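Local coordinates for conserved hypothetical protein TM0937 (Thermotoga maritima, PDB 2ESH) that probably acts as a PadR-like transcriptional regulator that binds DNA through a winged helix-turn-helix domain, although its function has not been established, at residues A[10-15]-A[98-103]. Residues are numbered along the deposited sequence; the frame is centred on the assembly and turned at random.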
ATOM      1  N   ARG A  10       7.354   3.039  -6.559  1.00 43.22           N
ATOM      2  CA  ARG A  10       7.073   3.628  -5.232  1.00 42.80           C
ATOM      3  C   ARG A  10       5.535   3.896  -5.081  1.00 41.14           C
ATOM      4  O   ARG A  10       4.921   3.562  -4.029  1.00 39.23           O
ATOM      5  CB  ARG A  10       7.871   4.957  -5.120  1.00 43.17           C
ATOM      6  CG  ARG A  10       8.210   5.361  -3.720  1.00 51.33           C
ATOM      7  CD  ARG A  10       8.523   6.864  -3.542  1.00 58.12           C
ATOM      8  NE  ARG A  10       7.274   7.568  -3.759  1.00 67.36           N
ATOM      9  CZ  ARG A  10       6.399   7.919  -2.814  1.00 71.30           C
ATOM     10  NH1 ARG A  10       6.659   7.690  -1.517  1.00 72.20           N
ATOM     11  NH2 ARG A  10       5.257   8.523  -3.190  1.00 69.98           N
ATOM     12  N   GLY A  11       4.979   4.525  -6.137  1.00 38.63           N
ATOM     13  CA  GLY A  11       3.536   4.634  -6.418  1.00 39.30           C
ATOM     14  C   GLY A  11       2.745   3.335  -6.185  1.00 38.25           C
ATOM     15  O   GLY A  11       1.799   3.324  -5.426  1.00 38.40           O
ATOM     16  N   TRP A  12       3.248   2.222  -6.724  1.00 36.98           N
ATOM     17  CA  TRP A  12       2.569   0.967  -6.679  1.00 35.46           C
ATOM     18  C   TRP A  12       2.684   0.428  -5.267  1.00 34.89           C
ATOM     19  O   TRP A  12       1.769  -0.082  -4.671  1.00 32.93           O
ATOM     20  CB  TRP A  12       3.225   0.022  -7.701  1.00 34.13           C
ATOM     21  CG  TRP A  12       2.585  -1.324  -7.685  1.00 31.54           C
ATOM     22  CD1 TRP A  12       1.461  -1.666  -8.345  1.00 29.88           C
ATOM     23  CD2 TRP A  12       3.024  -2.508  -6.981  1.00 29.78           C
ATOM     24  NE1 TRP A  12       1.130  -2.987  -8.085  1.00 32.94           N
ATOM     25  CE2 TRP A  12       2.068  -3.536  -7.263  1.00 28.69           C
ATOM     26  CE3 TRP A  12       4.123  -2.809  -6.174  1.00 30.34           C
ATOM     27  CZ2 TRP A  12       2.193  -4.853  -6.798  1.00 25.90           C
ATOM     28  CZ3 TRP A  12       4.259  -4.126  -5.701  1.00 30.70           C
ATOM     29  CH2 TRP A  12       3.292  -5.129  -5.998  1.00 31.56           C
ATOM     30  N   TRP A  13       3.863   0.584  -4.725  1.00 36.90           N
ATOM     31  CA  TRP A  13       4.156   0.072  -3.408  1.00 36.54           C
ATOM     32  C   TRP A  13       3.405   0.879  -2.334  1.00 36.89           C
ATOM     33  O   TRP A  13       2.962   0.310  -1.322  1.00 36.78           O
ATOM     34  CB  TRP A  13       5.666   0.141  -3.201  1.00 36.79           C
ATOM     35  CG  TRP A  13       6.088  -0.587  -1.978  1.00 37.12           C
ATOM     36  CD1 TRP A  13       6.254  -0.072  -0.743  1.00 40.03           C
ATOM     37  CD2 TRP A  13       6.315  -1.973  -1.869  1.00 36.51           C
ATOM     38  NE1 TRP A  13       6.670  -1.052   0.125  1.00 40.12           N
ATOM     39  CE2 TRP A  13       6.685  -2.238  -0.541  1.00 37.60           C
ATOM     40  CE3 TRP A  13       6.320  -3.027  -2.796  1.00 43.81           C
ATOM     41  CZ2 TRP A  13       7.001  -3.538  -0.087  1.00 44.83           C
ATOM     42  CZ3 TRP A  13       6.640  -4.347  -2.335  1.00 42.25           C
ATOM     43  CH2 TRP A  13       6.963  -4.579  -1.009  1.00 40.06           C
ATOM     44  N   LEU A  14       3.248   2.191  -2.541  1.00 35.96           N
ATOM     45  CA  LEU A  14       2.412   2.986  -1.625  1.00 36.60           C
ATOM     46  C   LEU A  14       0.871   2.593  -1.663  1.00 36.77           C
ATOM     47  O   LEU A  14       0.267   2.241  -0.639  1.00 38.07           O
ATOM     48  CB  LEU A  14       2.631   4.515  -1.890  1.00 36.36           C
ATOM     49  CG  LEU A  14       1.982   5.472  -0.838  1.00 38.69           C
ATOM     50  CD1 LEU A  14       2.533   5.331   0.633  1.00 36.70           C
ATOM     51  CD2 LEU A  14       2.039   6.966  -1.336  1.00 39.72           C
ATOM     52  N   ALA A  15       0.265   2.613  -2.847  1.00 35.52           N
ATOM     53  CA  ALA A  15      -1.162   2.233  -3.035  1.00 34.60           C
ATOM     54  C   ALA A  15      -1.431   0.869  -2.436  1.00 34.75           C
ATOM     55  O   ALA A  15      -2.444   0.689  -1.780  1.00 34.28           O
ATOM     56  CB  ALA A  15      -1.532   2.244  -4.492  1.00 34.28           C
ATOM     57  N   GLU A  98       4.153 -12.311  -5.410  0.50 35.77           N
ATOM     58  CA  GLU A  98       4.684 -13.669  -5.676  0.50 35.93           C
ATOM     59  C   GLU A  98       5.603 -13.723  -6.904  0.50 37.44           C
ATOM     60  O   GLU A  98       6.618 -14.423  -6.895  0.50 38.27           O
ATOM     61  CB  GLU A  98       3.556 -14.676  -5.820  0.50 35.27           C
ATOM     62  CG  GLU A  98       2.770 -14.889  -4.537  0.50 32.62           C
ATOM     63  CD  GLU A  98       1.368 -15.396  -4.761  0.50 35.34           C
ATOM     64  OE1 GLU A  98       0.923 -15.615  -5.936  0.50 37.05           O
ATOM     65  OE2 GLU A  98       0.694 -15.589  -3.739  0.50 34.98           O
ATOM     66  N   ASP A  99       5.247 -12.975  -7.950  1.00 38.67           N
ATOM     67  CA  ASP A  99       6.112 -12.756  -9.126  1.00 38.62           C
ATOM     68  C   ASP A  99       7.447 -12.132  -8.670  1.00 38.50           C
ATOM     69  O   ASP A  99       8.518 -12.595  -9.008  1.00 37.97           O
ATOM     70  CB  ASP A  99       5.439 -11.780 -10.115  1.00 38.70           C
ATOM     71  CG  ASP A  99       4.317 -12.407 -10.888  1.00 40.50           C
ATOM     72  OD1 ASP A  99       4.142 -13.640 -10.724  1.00 43.66           O
ATOM     73  OD2 ASP A  99       3.595 -11.687 -11.645  1.00 41.08           O
ATOM     74  N   MET A 100       7.351 -11.076  -7.879  1.00 38.30           N
ATOM     75  CA  MET A 100       8.517 -10.287  -7.500  1.00 37.21           C
ATOM     76  C   MET A 100       9.383 -11.150  -6.666  1.00 34.77           C
ATOM     77  O   MET A 100      10.554 -11.182  -6.890  1.00 35.55           O
ATOM     78  CB  MET A 100       8.143  -9.061  -6.645  1.00 36.08           C
ATOM     79  CG  MET A 100       7.405  -7.978  -7.382  1.00 42.29           C
ATOM     80  SD  MET A 100       7.151  -6.563  -6.207  1.00 47.71           S
ATOM     81  CE  MET A 100       8.870  -6.277  -5.766  1.00 22.45           C
ATOM     82  N   LYS A 101       8.795 -11.882  -5.742  1.00 34.69           N
ATOM     83  CA  LYS A 101       9.566 -12.678  -4.836  1.00 37.11           C
ATOM     84  C   LYS A 101      10.324 -13.784  -5.576  1.00 36.73           C
ATOM     85  O   LYS A 101      11.452 -14.081  -5.224  1.00 37.51           O
ATOM     86  CB  LYS A 101       8.712 -13.190  -3.624  1.00 36.89           C
ATOM     87  CG  LYS A 101       9.263 -14.464  -3.038  1.00 39.37           C
ATOM     88  CD  LYS A 101       8.500 -14.967  -1.854  1.00 48.86           C
ATOM     89  CE  LYS A 101       7.248 -15.737  -2.209  1.00 55.24           C
ATOM     90  NZ  LYS A 101       7.025 -16.585  -0.968  1.00 57.61           N
ATOM     91  N   ARG A 102       9.719 -14.364  -6.608  1.00 38.51           N
ATOM     92  CA  ARG A 102      10.345 -15.429  -7.403  1.00 39.75           C
ATOM     93  C   ARG A 102      11.487 -14.818  -8.177  1.00 38.47           C
ATOM     94  O   ARG A 102      12.561 -15.339  -8.254  1.00 38.33           O
ATOM     95  CB  ARG A 102       9.332 -16.034  -8.385  1.00 40.95           C
ATOM     96  CG  ARG A 102       9.716 -17.377  -9.064  1.00 46.13           C
ATOM     97  CD  ARG A 102       8.546 -17.877 -10.031  1.00 51.90           C
ATOM     98  NE  ARG A 102       7.228 -17.700  -9.356  1.00 51.12           N
ATOM     99  CZ  ARG A 102       6.243 -16.871  -9.753  1.00 53.23           C
ATOM    100  NH1 ARG A 102       6.360 -16.050 -10.843  1.00 44.32           N
ATOM    101  NH2 ARG A 102       5.148 -16.819  -8.980  1.00 54.32           N
ATOM    102  N   ARG A 103      11.282 -13.634  -8.695  1.00 38.35           N
ATOM    103  CA  ARG A 103      12.379 -12.995  -9.427  1.00 36.20           C
ATOM    104  C   ARG A 103      13.619 -12.688  -8.512  1.00 35.68           C
ATOM    105  O   ARG A 103      14.768 -12.882  -8.910  1.00 34.96           O
ATOM    106  CB  ARG A 103      11.829 -11.761 -10.087  1.00 34.76           C
ATOM    107  CG  ARG A 103      12.866 -10.805 -10.484  1.00 41.08           C
ATOM    108  CD  ARG A 103      13.574 -11.486 -11.685  1.00 50.49           C
ATOM    109  NE  ARG A 103      14.677 -10.796 -12.310  1.00 53.80           N
ATOM    110  CZ  ARG A 103      15.276 -11.312 -13.393  1.00 61.51           C
ATOM    111  NH1 ARG A 103      14.876 -12.477 -13.914  1.00 58.96           N
ATOM    112  NH2 ARG A 103      16.279 -10.688 -13.974  1.00 60.80           N
TER
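A Met-aromatic contact between Met100 and Trp12 joins helix 8-24, the first helix of the PadR-like winged-helix fold, to the long C-terminal helix 84-116. The two backbones stay well apart, with Trp13 CA and Met100 CA 12.0 Å from each other, and the long side chains bridge the distance. Trp12 has CG anti to its own backbone N (chi1 179°), an extended arrangement that lets the six-membered ring of the indole reach Met100. CZ3 of this Trp12 ring lies 3.8 Å from Met100 SD, and CH2 is 4.1 Å from the same sulfur. Met100 SD sits obliquely to the six-membered ring of Trp12, 4.8 Å from its centroid and 59° off the normal. Trp13 adds a looser touch: its CZ3 is 4.5 Å from Met100 SD, which lies at the ring edge near its plane. One thioether sulfur therefore meets both indoles. Trp12 and Trp13 also pack on Leu97, one turn back along helix 84-116, and Trp13 reaches Ile46 and Met49 in a loop. No hydrogen bond or salt bridge crosses between 10-15 and 98-103. The contact is small, lies at the surface, and probably rests on dispersion and a weak sulfur-aromatic attraction.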